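Local coordinates for protein FOKI restriction endonuclease (Planomicrobium okeanokoites, PDB 2FOK) that recognises a specific DNA sequence and cuts both strands at a distance from it, acting as a metal-dependent type IIS restriction endonuclease, at residues H174-D179 and G243-I248; E214-W219 and F260-F265; R310-E315 and F374-R379; I341-N346 and K393-R398. All coordinates share one frame; numbering follows the deposited sequence.

Contact 1 of 4, residues H174-D179 and G243-I248; sequences HLTKFD and GKKEFI
Lys245 reaches over the ring of His174 and ends on that residue's own carbonyl oxygen. Its CB starts beside the ring, 3.9 Å from His174 NE2, and CG leaves anti to the backbone N (chi1 -178°), which sets the chain running past the imidazole in the opposite direction. CG then lies near His174 CD2. CD makes the CH-pi contact, 4.1 Å from the centroid of the His174 ring and 20° off its normal. CE continues to the backbone, 3.3 Å from His174 O, and the ammonium NZ donates to that same His174 O at 3.0 Å, with a C=O...N angle of 165°. A lysine suits this place because its methylenes can cover an aromatic face while its tip still finds a polar partner. The opposite charge of Asp179 lies near, its OD2 5.1 Å from Lys245 NZ, and may add a mild attraction.

The imidazole meets the other backbone edge-on: Gly243 O, 3.1 Å from His174 CE1, and Lys244 O both lie in the ring plane. The ring's rotation is fixed by ND1, which bonds to Phe265 O. Further along the two segments, Thr176 CG2 meets the edge of the Phe247 ring, 4.1 Å from its CZ. Thr176 is the N-cap of helix 177-181; its OG1 takes a weak bond from Asp179 N and pairs more strongly with Glu197.

Strands 175-176 and 240-248 are the two outer strands of a three-stranded antiparallel sheet, so these side chains join them across middle strand 258-267, while helix 197-205 packs against Phe247.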
# COMPACT_ATOMS: atom_id res chain seq x y z
N HIS A 174 -16.69 7.06 -11.20
CA HIS A 174 -16.23 5.80 -11.80
C HIS A 174 -14.72 5.80 -11.61
O HIS A 174 -14.00 6.51 -12.31
CB HIS A 174 -16.55 5.77 -13.29
CG HIS A 174 -16.26 4.46 -13.95
ND1 HIS A 174 -16.04 3.31 -13.23
CD2 HIS A 174 -16.16 4.12 -15.25
CE1 HIS A 174 -15.83 2.31 -14.07
NE2 HIS A 174 -15.90 2.77 -15.30
N LEU A 175 -14.22 5.01 -10.66
CA LEU A 175 -12.79 5.02 -10.41
C LEU A 175 -12.04 3.70 -10.51
O LEU A 175 -12.61 2.61 -10.32
CB LEU A 175 -12.54 5.65 -9.03
CG LEU A 175 -13.42 6.83 -8.65
CD1 LEU A 175 -13.18 7.20 -7.19
CD2 LEU A 175 -13.10 8.03 -9.54
N THR A 176 -10.74 3.81 -10.82
CA THR A 176 -9.84 2.67 -10.94
C THR A 176 -9.29 2.41 -9.55
O THR A 176 -9.42 3.24 -8.64
CB THR A 176 -8.65 2.96 -11.88
OG1 THR A 176 -7.94 4.13 -11.43
CG2 THR A 176 -9.12 3.19 -13.30
N LYS A 177 -8.66 1.24 -9.39
CA LYS A 177 -8.06 0.82 -8.13
C LYS A 177 -7.01 1.83 -7.66
O LYS A 177 -6.74 1.95 -6.46
CB LYS A 177 -7.41 -0.54 -8.32
CG LYS A 177 -6.39 -0.57 -9.46
CD LYS A 177 -5.61 -1.87 -9.47
CE LYS A 177 -5.59 -2.49 -10.87
NZ LYS A 177 -4.51 -3.50 -11.03
N PHE A 178 -6.41 2.53 -8.62
CA PHE A 178 -5.38 3.53 -8.33
C PHE A 178 -5.96 4.81 -7.76
O PHE A 178 -5.37 5.41 -6.86
CB PHE A 178 -4.59 3.90 -9.60
CG PHE A 178 -4.13 2.71 -10.38
CD1 PHE A 178 -2.94 2.07 -10.05
CD2 PHE A 178 -4.88 2.24 -11.45
CE1 PHE A 178 -2.51 0.97 -10.78
CE2 PHE A 178 -4.45 1.14 -12.19
CZ PHE A 178 -3.26 0.51 -11.85
N ASP A 179 -7.10 5.23 -8.31
CA ASP A 179 -7.79 6.45 -7.86
C ASP A 179 -8.40 6.23 -6.50
O ASP A 179 -8.70 7.17 -5.77
CB ASP A 179 -8.90 6.83 -8.81
CG ASP A 179 -8.47 7.85 -9.82
OD1 ASP A 179 -7.35 8.39 -9.66
OD2 ASP A 179 -9.25 8.10 -10.77
N GLY A 243 -16.45 -2.42 -13.72
CA GLY A 243 -16.51 -2.27 -15.16
C GLY A 243 -15.31 -1.47 -15.61
O GLY A 243 -14.89 -0.53 -14.92
N LYS A 244 -14.75 -1.83 -16.76
CA LYS A 244 -13.57 -1.14 -17.26
C LYS A 244 -13.80 0.34 -17.53
O LYS A 244 -14.86 0.75 -17.99
CB LYS A 244 -13.07 -1.81 -18.53
CG LYS A 244 -13.83 -1.43 -19.79
CD LYS A 244 -14.14 -2.65 -20.62
CE LYS A 244 -13.11 -2.84 -21.70
NZ LYS A 244 -13.08 -1.68 -22.63
N LYS A 245 -12.78 1.13 -17.23
CA LYS A 245 -12.80 2.56 -17.45
C LYS A 245 -11.94 2.76 -18.70
O LYS A 245 -10.96 2.05 -18.90
CB LYS A 245 -12.20 3.28 -16.24
CG LYS A 245 -12.20 4.79 -16.31
CD LYS A 245 -12.44 5.37 -14.92
CE LYS A 245 -11.68 6.67 -14.70
NZ LYS A 245 -12.57 7.87 -14.63
N GLU A 246 -12.31 3.72 -19.55
CA GLU A 246 -11.55 3.97 -20.77
C GLU A 246 -10.83 5.30 -20.76
O GLU A 246 -11.25 6.24 -20.08
CB GLU A 246 -12.47 3.89 -21.98
CG GLU A 246 -13.19 2.56 -22.10
CD GLU A 246 -12.86 1.84 -23.38
OE1 GLU A 246 -12.95 2.47 -24.46
OE2 GLU A 246 -12.52 0.64 -23.31
N PHE A 247 -9.74 5.39 -21.52
CA PHE A 247 -8.95 6.61 -21.60
C PHE A 247 -8.41 6.88 -23.00
O PHE A 247 -8.26 5.96 -23.81
CB PHE A 247 -7.77 6.52 -20.63
CG PHE A 247 -8.15 6.20 -19.22
CD1 PHE A 247 -8.26 4.88 -18.80
CD2 PHE A 247 -8.36 7.22 -18.29
CE1 PHE A 247 -8.57 4.58 -17.48
CE2 PHE A 247 -8.67 6.93 -16.97
CZ PHE A 247 -8.78 5.61 -16.56
N ILE A 248 -8.12 8.14 -23.29
CA ILE A 248 -7.56 8.54 -24.57
C ILE A 248 -6.11 8.92 -24.25
O ILE A 248 -5.84 10.02 -23.78
CB ILE A 248 -8.26 9.79 -25.16
CG1 ILE A 248 -9.62 9.40 -25.76
CG2 ILE A 248 -7.37 10.45 -26.22
CD1 ILE A 248 -9.54 8.83 -27.17

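Contact 2 of 4, residues E214-W219 and F260-F265; sequences EIRNNW and FISHAF
Arg216 lays its guanidinium flat on the ring of Phe260, the centres 4.0 Å apart and the planes only 17° from parallel. Phe260 CZ sits over the middle of the guanidinium, 3.3 Å from Arg216 CZ, while Arg216 NH1 lies over Phe260 CE1. Arginine fits here because its flat cation can cover an aromatic face without giving up the N-H groups in its own plane. A bend at chi3 (46°) turns the end of the chain onto the ring, and the aliphatic part ahead of it packs on the strand, with Arg216 CG 3.8 Å from Ile261 CD1.

The next residue, Asn217, holds its amide oxygen above the His263 ring, Asn217 OD1 lying 3.3 Å from His263 CE1, with the amide and ring planes 63° apart. A water ties this corner together. It donates to Asn217 OD1 at 2.8 Å, accepts from His263 N at 2.8 Å and bonds Ser262 OG at 3.1 Å, so that one water links the helix to the Ser262 hydroxyl and the His263 backbone N.

The second shell sets these groups in place. Lys244 makes a cation-pi contact with Phe260, Asn217 ND2 bonds weakly to Gly213 O, and Gln242 NE2 bonds to Ser262 O. His263 is the centre of an inverse gamma turn, which marks the break in strand 258-267.

Helix 209-218 thus packs against the second strand of a beta hairpin. The hairpin 240-248/258-267, joined by strand 175-176 in a sheet of order 1-3-2 and preceded by helix 222-236, is consistent with a winged helix-turn-helix subdomain of the DNA-recognition region.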
# COMPACT_ATOMS: atom_id res chain seq x y z
N GLU A 214 -0.43 -7.57 -18.48
CA GLU A 214 0.30 -7.68 -17.21
C GLU A 214 0.43 -6.32 -16.53
O GLU A 214 0.42 -6.24 -15.31
CB GLU A 214 1.70 -8.25 -17.46
CG GLU A 214 2.65 -8.14 -16.28
CD GLU A 214 2.52 -9.30 -15.31
OE1 GLU A 214 1.76 -10.26 -15.61
OE2 GLU A 214 3.17 -9.27 -14.25
N ILE A 215 0.55 -5.27 -17.34
CA ILE A 215 0.68 -3.90 -16.83
C ILE A 215 -0.66 -3.36 -16.36
O ILE A 215 -0.74 -2.63 -15.36
CB ILE A 215 1.23 -2.94 -17.92
CG1 ILE A 215 2.71 -3.24 -18.18
CG2 ILE A 215 1.04 -1.48 -17.49
CD1 ILE A 215 3.38 -2.31 -19.19
N ARG A 216 -1.72 -3.72 -17.08
CA ARG A 216 -3.06 -3.27 -16.76
C ARG A 216 -3.64 -3.90 -15.51
O ARG A 216 -4.57 -3.34 -14.90
CB ARG A 216 -4.00 -3.56 -17.94
CG ARG A 216 -5.42 -3.03 -17.75
CD ARG A 216 -6.17 -2.98 -19.07
NE ARG A 216 -5.99 -4.21 -19.84
CZ ARG A 216 -5.60 -4.27 -21.11
NH1 ARG A 216 -5.33 -3.16 -21.78
NH2 ARG A 216 -5.48 -5.44 -21.70
N ASN A 217 -3.10 -5.05 -15.11
CA ASN A 217 -3.62 -5.76 -13.95
C ASN A 217 -2.62 -6.16 -12.86
O ASN A 217 -3.03 -6.38 -11.72
CB ASN A 217 -4.36 -7.01 -14.41
CG ASN A 217 -5.44 -6.72 -15.43
OD1 ASN A 217 -6.39 -5.98 -15.15
ND2 ASN A 217 -5.30 -7.29 -16.63
N ASN A 218 -1.33 -6.26 -13.18
CA ASN A 218 -0.34 -6.66 -12.17
C ASN A 218 0.61 -5.56 -11.74
O ASN A 218 1.49 -5.81 -10.92
CB ASN A 218 0.48 -7.85 -12.67
CG ASN A 218 0.03 -9.16 -12.07
OD1 ASN A 218 0.28 -9.45 -10.89
ND2 ASN A 218 -0.64 -9.97 -12.88
N TRP A 219 0.44 -4.38 -12.31
CA TRP A 219 1.27 -3.21 -11.99
C TRP A 219 0.44 -2.47 -10.96
O TRP A 219 -0.52 -1.78 -11.32
CB TRP A 219 1.40 -2.31 -13.22
CG TRP A 219 2.80 -2.03 -13.71
CD1 TRP A 219 3.43 -0.81 -13.74
CD2 TRP A 219 3.68 -2.95 -14.36
NE1 TRP A 219 4.63 -0.91 -14.39
CE2 TRP A 219 4.81 -2.21 -14.78
CE3 TRP A 219 3.61 -4.31 -14.64
CZ2 TRP A 219 5.87 -2.81 -15.46
CZ3 TRP A 219 4.66 -4.90 -15.31
CH2 TRP A 219 5.78 -4.15 -15.72
N PHE A 260 -7.72 1.21 -21.56
CA PHE A 260 -8.79 0.96 -20.59
C PHE A 260 -8.24 0.22 -19.38
O PHE A 260 -7.24 -0.49 -19.48
CB PHE A 260 -9.90 0.12 -21.23
CG PHE A 260 -9.52 -1.33 -21.45
CD1 PHE A 260 -8.79 -1.71 -22.57
CD2 PHE A 260 -9.90 -2.31 -20.53
CE1 PHE A 260 -8.45 -3.06 -22.78
CE2 PHE A 260 -9.56 -3.65 -20.73
CZ PHE A 260 -8.84 -4.03 -21.85
N ILE A 261 -8.90 0.42 -18.24
CA ILE A 261 -8.53 -0.23 -16.99
C ILE A 261 -9.76 -1.04 -16.56
O ILE A 261 -10.84 -0.47 -16.33
CB ILE A 261 -8.19 0.79 -15.88
CG1 ILE A 261 -6.85 1.48 -16.19
CG2 ILE A 261 -8.13 0.10 -14.53
CD1 ILE A 261 -5.72 0.53 -16.47
N SER A 262 -9.62 -2.36 -16.46
CA SER A 262 -10.74 -3.21 -16.09
C SER A 262 -11.07 -3.20 -14.59
O SER A 262 -12.19 -3.52 -14.20
CB SER A 262 -10.46 -4.64 -16.54
OG SER A 262 -9.40 -4.66 -17.47
N HIS A 263 -10.10 -2.84 -13.77
CA HIS A 263 -10.30 -2.78 -12.33
C HIS A 263 -10.81 -1.41 -11.94
O HIS A 263 -10.12 -0.62 -11.29
CB HIS A 263 -9.00 -3.10 -11.59
CG HIS A 263 -8.55 -4.52 -11.75
ND1 HIS A 263 -7.22 -4.88 -11.73
CD2 HIS A 263 -9.24 -5.66 -11.96
CE1 HIS A 263 -7.11 -6.19 -11.92
NE2 HIS A 263 -8.33 -6.68 -12.06
N ALA A 264 -12.03 -1.12 -12.37
CA ALA A 264 -12.69 0.14 -12.06
C ALA A 264 -14.03 -0.22 -11.46
O ALA A 264 -14.56 -1.28 -11.76
CB ALA A 264 -12.88 0.95 -13.33
N PHE A 265 -14.56 0.64 -10.60
CA PHE A 265 -15.83 0.36 -9.94
C PHE A 265 -16.72 1.60 -9.85
O PHE A 265 -16.25 2.72 -10.05
CB PHE A 265 -15.57 -0.19 -8.52
CG PHE A 265 -14.48 -1.24 -8.46
CD1 PHE A 265 -13.14 -0.88 -8.56
CD2 PHE A 265 -14.81 -2.58 -8.34
CE1 PHE A 265 -12.14 -1.85 -8.56
CE2 PHE A 265 -13.82 -3.56 -8.33
CZ PHE A 265 -12.48 -3.20 -8.45
O HOH W 1 -7.70 -3.46 -15.14

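Contact 3 of 4, residues R310-E315 and F374-R379; sequences RALILE and FVIPNR
Glu315 and Arg379 form a salt bridge between helix 303-319, part of the helix-turn-helix-related D3 domain, and the loop that follows its last hairpin strand, 364-367. Glu315 OE2 lies 2.6 Å from Arg379 NH2, and the same nitrogen gives a weak hydrogen bond to Glu315 OE1 at 3.3 Å, so one nitrogen serves both oxygens. The carboxylate and guanidinium come from opposite directions and lie nearly coplanar, 20° apart. Putting an alanine at Glu315 would probably leave the charge of Arg379 without its mate and its guanidinium free to turn.

Next to the ion pair the contact is apolar. Ile376 sends its CD1 to the helix, where it sits 3.5 Å from Ala311 CB and 3.5 Å from Leu312 CD2, with Glu315 OE2 crossing near it, 3.7 Å from Ile376 CD1. Alanine suits the helix here because its small side chain lets the branched one come close. Phe374, whose CG lies between the backbone N and the carbonyl carbon (chi1 56°), points its ring at the helix: CZ touches Leu314 CD1 at 3.6 Å, and Ala311 O lies at the ring edge, 3.9 Å from Phe374 CZ.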
# COMPACT_ATOMS: atom_id res chain seq x y z
N ARG A 310 -1.07 5.17 16.88
CA ARG A 310 -2.34 5.38 16.20
C ARG A 310 -3.49 4.80 17.03
O ARG A 310 -4.59 5.33 17.01
CB ARG A 310 -2.31 4.74 14.81
CG ARG A 310 -1.54 5.60 13.80
CD ARG A 310 -1.15 4.83 12.55
NE ARG A 310 -0.30 5.64 11.68
CZ ARG A 310 0.44 5.17 10.69
NH1 ARG A 310 0.45 3.88 10.41
NH2 ARG A 310 1.21 6.00 9.99
N ALA A 311 -3.23 3.73 17.78
CA ALA A 311 -4.25 3.11 18.62
C ALA A 311 -4.69 4.04 19.74
O ALA A 311 -5.88 4.19 20.02
CB ALA A 311 -3.72 1.80 19.21
N LEU A 312 -3.70 4.66 20.38
CA LEU A 312 -3.95 5.59 21.46
C LEU A 312 -4.63 6.88 20.99
O LEU A 312 -5.32 7.54 21.77
CB LEU A 312 -2.64 5.90 22.17
CG LEU A 312 -2.10 4.70 22.94
CD1 LEU A 312 -0.73 5.01 23.52
CD2 LEU A 312 -3.11 4.35 24.03
N ILE A 313 -4.43 7.27 19.73
CA ILE A 313 -5.09 8.47 19.26
C ILE A 313 -6.56 8.14 19.02
O ILE A 313 -7.44 8.96 19.26
CB ILE A 313 -4.47 9.02 17.95
CG1 ILE A 313 -2.98 9.34 18.14
CG2 ILE A 313 -5.17 10.30 17.56
CD1 ILE A 313 -2.20 9.42 16.82
N LEU A 314 -6.82 6.94 18.53
CA LEU A 314 -8.19 6.50 18.29
C LEU A 314 -8.95 6.57 19.62
O LEU A 314 -10.05 7.11 19.70
CB LEU A 314 -8.21 5.06 17.79
CG LEU A 314 -9.02 4.67 16.55
CD1 LEU A 314 -9.11 3.15 16.46
CD2 LEU A 314 -10.39 5.29 16.58
N GLU A 315 -8.34 6.02 20.67
CA GLU A 315 -8.93 5.98 22.01
C GLU A 315 -9.30 7.35 22.54
O GLU A 315 -10.40 7.53 23.08
CB GLU A 315 -7.96 5.34 22.99
CG GLU A 315 -7.94 3.83 22.95
CD GLU A 315 -7.14 3.25 24.09
OE1 GLU A 315 -6.70 4.04 24.95
OE2 GLU A 315 -6.96 2.01 24.13
N PHE A 374 -11.17 -2.69 21.17
CA PHE A 374 -10.03 -3.47 20.68
C PHE A 374 -8.92 -3.39 21.72
O PHE A 374 -8.82 -2.41 22.45
CB PHE A 374 -9.53 -2.90 19.35
CG PHE A 374 -9.16 -1.45 19.42
CD1 PHE A 374 -10.14 -0.46 19.41
CD2 PHE A 374 -7.82 -1.06 19.45
CE1 PHE A 374 -9.80 0.89 19.45
CE2 PHE A 374 -7.47 0.29 19.49
CZ PHE A 374 -8.47 1.27 19.48
N VAL A 375 -8.08 -4.41 21.79
CA VAL A 375 -7.01 -4.40 22.77
C VAL A 375 -5.65 -4.00 22.22
O VAL A 375 -5.25 -4.42 21.13
CB VAL A 375 -6.87 -5.79 23.43
CG1 VAL A 375 -6.19 -6.76 22.48
CG2 VAL A 375 -6.08 -5.66 24.72
N ILE A 376 -4.95 -3.15 22.97
CA ILE A 376 -3.60 -2.74 22.60
C ILE A 376 -2.79 -3.74 23.42
O ILE A 376 -2.76 -3.66 24.65
CB ILE A 376 -3.24 -1.32 23.10
CG1 ILE A 376 -4.09 -0.27 22.39
CG2 ILE A 376 -1.78 -1.03 22.83
CD1 ILE A 376 -3.67 1.16 22.70
N PRO A 377 -2.14 -4.70 22.75
CA PRO A 377 -1.34 -5.73 23.43
C PRO A 377 -0.05 -5.22 24.08
O PRO A 377 0.55 -4.26 23.62
CB PRO A 377 -1.04 -6.74 22.32
CG PRO A 377 -1.04 -5.90 21.07
CD PRO A 377 -2.11 -4.86 21.29
N ASN A 378 0.36 -5.88 25.16
CA ASN A 378 1.57 -5.48 25.87
C ASN A 378 1.50 -4.00 26.19
O ASN A 378 2.26 -3.20 25.64
CB ASN A 378 2.82 -5.77 25.03
CG ASN A 378 2.70 -7.03 24.20
OD1 ASN A 378 1.79 -7.83 24.40
ND2 ASN A 378 3.61 -7.21 23.26
N ARG A 379 0.58 -3.63 27.08
CA ARG A 379 0.41 -2.24 27.47
C ARG A 379 0.21 -2.13 28.98
O ARG A 379 1.21 -2.32 29.71
CB ARG A 379 -0.79 -1.64 26.73
CG ARG A 379 -2.15 -1.97 27.33
CD ARG A 379 -2.82 -0.69 27.85
NE ARG A 379 -3.96 -0.29 27.03
CZ ARG A 379 -4.36 0.97 26.88
NH1 ARG A 379 -3.72 1.96 27.48
NH2 ARG A 379 -5.41 1.24 26.11

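Contact 4 of 4, residues I341-N346 and K393-R398; sequences IETIEN and KKSELR
Arg398 lies across helix 341-352 and meets Glu342, Thr343 and Asn346 in turn. The two helices pass steeply, their short segments 9.0 Å apart at the axes with an angle of 103° between directions, and the long side chain lies across the face of the crossing helix. Its CD rests 3.4 Å from Glu342 O. A bend at chi3 (-71°) then carries the guanidinium along the helix: NE comes 3.7 Å from Thr343 OG1, which lies at the guanidinium edge, and NH1 packs 3.7 Å from Asn346 ND2, a contact between two donors and not a bond. NE is buried without a partner in the model, while NH1 has a long, weak ion pair with Glu410. A leucine in place of Arg398 would probably open a gap beside Thr343 and Asn346 and leave Glu410 without this distant positive charge.

Thr343, the second residue, uses its hydroxyl differently: OG1 and Ser395 OG bond at 2.9 Å, and two small hydroxyl side chains allow the helix backbones to come close. Glu342 CG lies 3.2 Å from Arg398 O, an oxygen that also accepts from His406 NE2; the bend at chi2 then turns the carboxylate away to His399, whose ND1 bonds to Glu342 OE2.

Helix 341-352 belongs to the helix-turn-helix-related D3 domain, and helix 389-398 falls in the range of the PD-(D/E)XK cleavage domain, so this polar helix crossing is consistent with a contact between the D3 domain and the start of the cleavage region.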
# COMPACT_ATOMS: atom_id res chain seq x y z
N ILE A 341 2.77 17.79 16.45
CA ILE A 341 1.44 18.01 15.86
C ILE A 341 1.21 17.43 14.45
O ILE A 341 0.12 16.90 14.18
CB ILE A 341 1.07 19.53 15.81
CG1 ILE A 341 1.01 20.11 17.23
CG2 ILE A 341 -0.27 19.72 15.13
CD1 ILE A 341 -0.15 19.63 18.07
N GLU A 342 2.19 17.52 13.56
CA GLU A 342 1.98 17.00 12.20
C GLU A 342 2.10 15.49 12.04
O GLU A 342 1.69 14.94 11.03
CB GLU A 342 2.90 17.71 11.20
CG GLU A 342 4.21 18.17 11.78
CD GLU A 342 4.11 19.55 12.37
OE1 GLU A 342 3.80 20.51 11.63
OE2 GLU A 342 4.34 19.68 13.59
N THR A 343 2.67 14.82 13.04
CA THR A 343 2.77 13.36 12.98
C THR A 343 1.38 12.88 13.38
O THR A 343 0.84 11.95 12.79
CB THR A 343 3.79 12.81 14.00
OG1 THR A 343 5.12 12.93 13.46
CG2 THR A 343 3.51 11.34 14.27
N ILE A 344 0.81 13.54 14.38
CA ILE A 344 -0.53 13.22 14.88
C ILE A 344 -1.57 13.51 13.80
O ILE A 344 -2.55 12.77 13.66
CB ILE A 344 -0.87 14.04 16.16
CG1 ILE A 344 0.16 13.72 17.26
CG2 ILE A 344 -2.27 13.70 16.65
CD1 ILE A 344 0.09 14.64 18.45
N GLU A 345 -1.36 14.57 13.03
CA GLU A 345 -2.27 14.94 11.94
C GLU A 345 -2.23 13.89 10.82
O GLU A 345 -3.26 13.56 10.24
CB GLU A 345 -1.89 16.31 11.35
CG GLU A 345 -2.12 17.49 12.26
CD GLU A 345 -1.69 18.83 11.64
OE1 GLU A 345 -0.70 18.86 10.88
OE2 GLU A 345 -2.35 19.85 11.91
N ASN A 346 -1.04 13.37 10.52
CA ASN A 346 -0.92 12.36 9.47
C ASN A 346 -1.50 11.03 9.93
O ASN A 346 -2.04 10.27 9.13
CB ASN A 346 0.55 12.17 9.07
CG ASN A 346 0.71 11.24 7.86
OD1 ASN A 346 0.51 11.64 6.71
ND2 ASN A 346 1.09 9.99 8.12
N LYS A 393 13.25 10.62 12.06
CA LYS A 393 13.59 11.40 10.87
C LYS A 393 12.30 11.79 10.13
O LYS A 393 12.20 12.89 9.60
CB LYS A 393 14.48 10.57 9.95
CG LYS A 393 15.06 11.36 8.79
CD LYS A 393 15.36 10.44 7.61
CE LYS A 393 16.03 9.13 8.03
NZ LYS A 393 17.49 9.30 8.33
N LYS A 394 11.33 10.88 10.10
CA LYS A 394 10.06 11.18 9.44
C LYS A 394 9.40 12.32 10.20
O LYS A 394 8.85 13.26 9.61
CB LYS A 394 9.12 9.97 9.49
CG LYS A 394 9.56 8.79 8.65
CD LYS A 394 8.70 7.58 8.96
CE LYS A 394 9.18 6.35 8.23
NZ LYS A 394 8.01 5.57 7.75
N SER A 395 9.46 12.22 11.53
CA SER A 395 8.89 13.20 12.42
C SER A 395 9.55 14.56 12.24
O SER A 395 8.86 15.58 12.16
CB SER A 395 9.03 12.75 13.86
OG SER A 395 7.81 12.93 14.56
N GLU A 396 10.88 14.56 12.16
CA GLU A 396 11.63 15.80 11.98
C GLU A 396 11.21 16.53 10.72
O GLU A 396 10.90 17.70 10.77
CB GLU A 396 13.13 15.54 11.93
CG GLU A 396 13.97 16.81 11.89
CD GLU A 396 15.25 16.67 11.10
OE1 GLU A 396 15.78 15.53 11.01
OE2 GLU A 396 15.74 17.69 10.56
N LEU A 397 11.17 15.81 9.60
CA LEU A 397 10.81 16.39 8.31
C LEU A 397 9.34 16.78 8.12
O LEU A 397 9.02 17.60 7.25
CB LEU A 397 11.24 15.43 7.19
CG LEU A 397 12.75 15.16 7.05
CD1 LEU A 397 12.97 14.08 5.98
CD2 LEU A 397 13.48 16.43 6.66
N ARG A 398 8.45 16.18 8.90
CA ARG A 398 7.02 16.51 8.81
C ARG A 398 6.83 17.84 9.53
O ARG A 398 6.00 18.66 9.13
CB ARG A 398 6.16 15.43 9.48
CG ARG A 398 5.33 14.64 8.48
CD ARG A 398 4.32 13.74 9.16
NE ARG A 398 4.96 12.61 9.81
CZ ARG A 398 5.07 11.40 9.27
NH1 ARG A 398 4.57 11.16 8.06
NH2 ARG A 398 5.67 10.44 9.95

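In the fold
Contacts 1 and 2 sit together, their centres 8 Å apart, in recognition subdomain 2, where both use one antiparallel sheet; strands 240-248 and 258-267 are neighbours in it, joined by the probable bond of Lys245 N to Ile261 O, and along the chain their segments alternate. Contacts 3 and 4 come later in the sequence and are also interleaved. Their centres are 19 Å apart, and they touch where Ile313 meets Ile344 inside the D3 domain. The two pairs are separate, with centres 33 to 37 Å apart. After subdomain 1, the chain forms subdomain 2 with contacts 1 and 2, then the D3 domain, which contact 3 ties to the loop and contact 4 probably joins to the cleavage region.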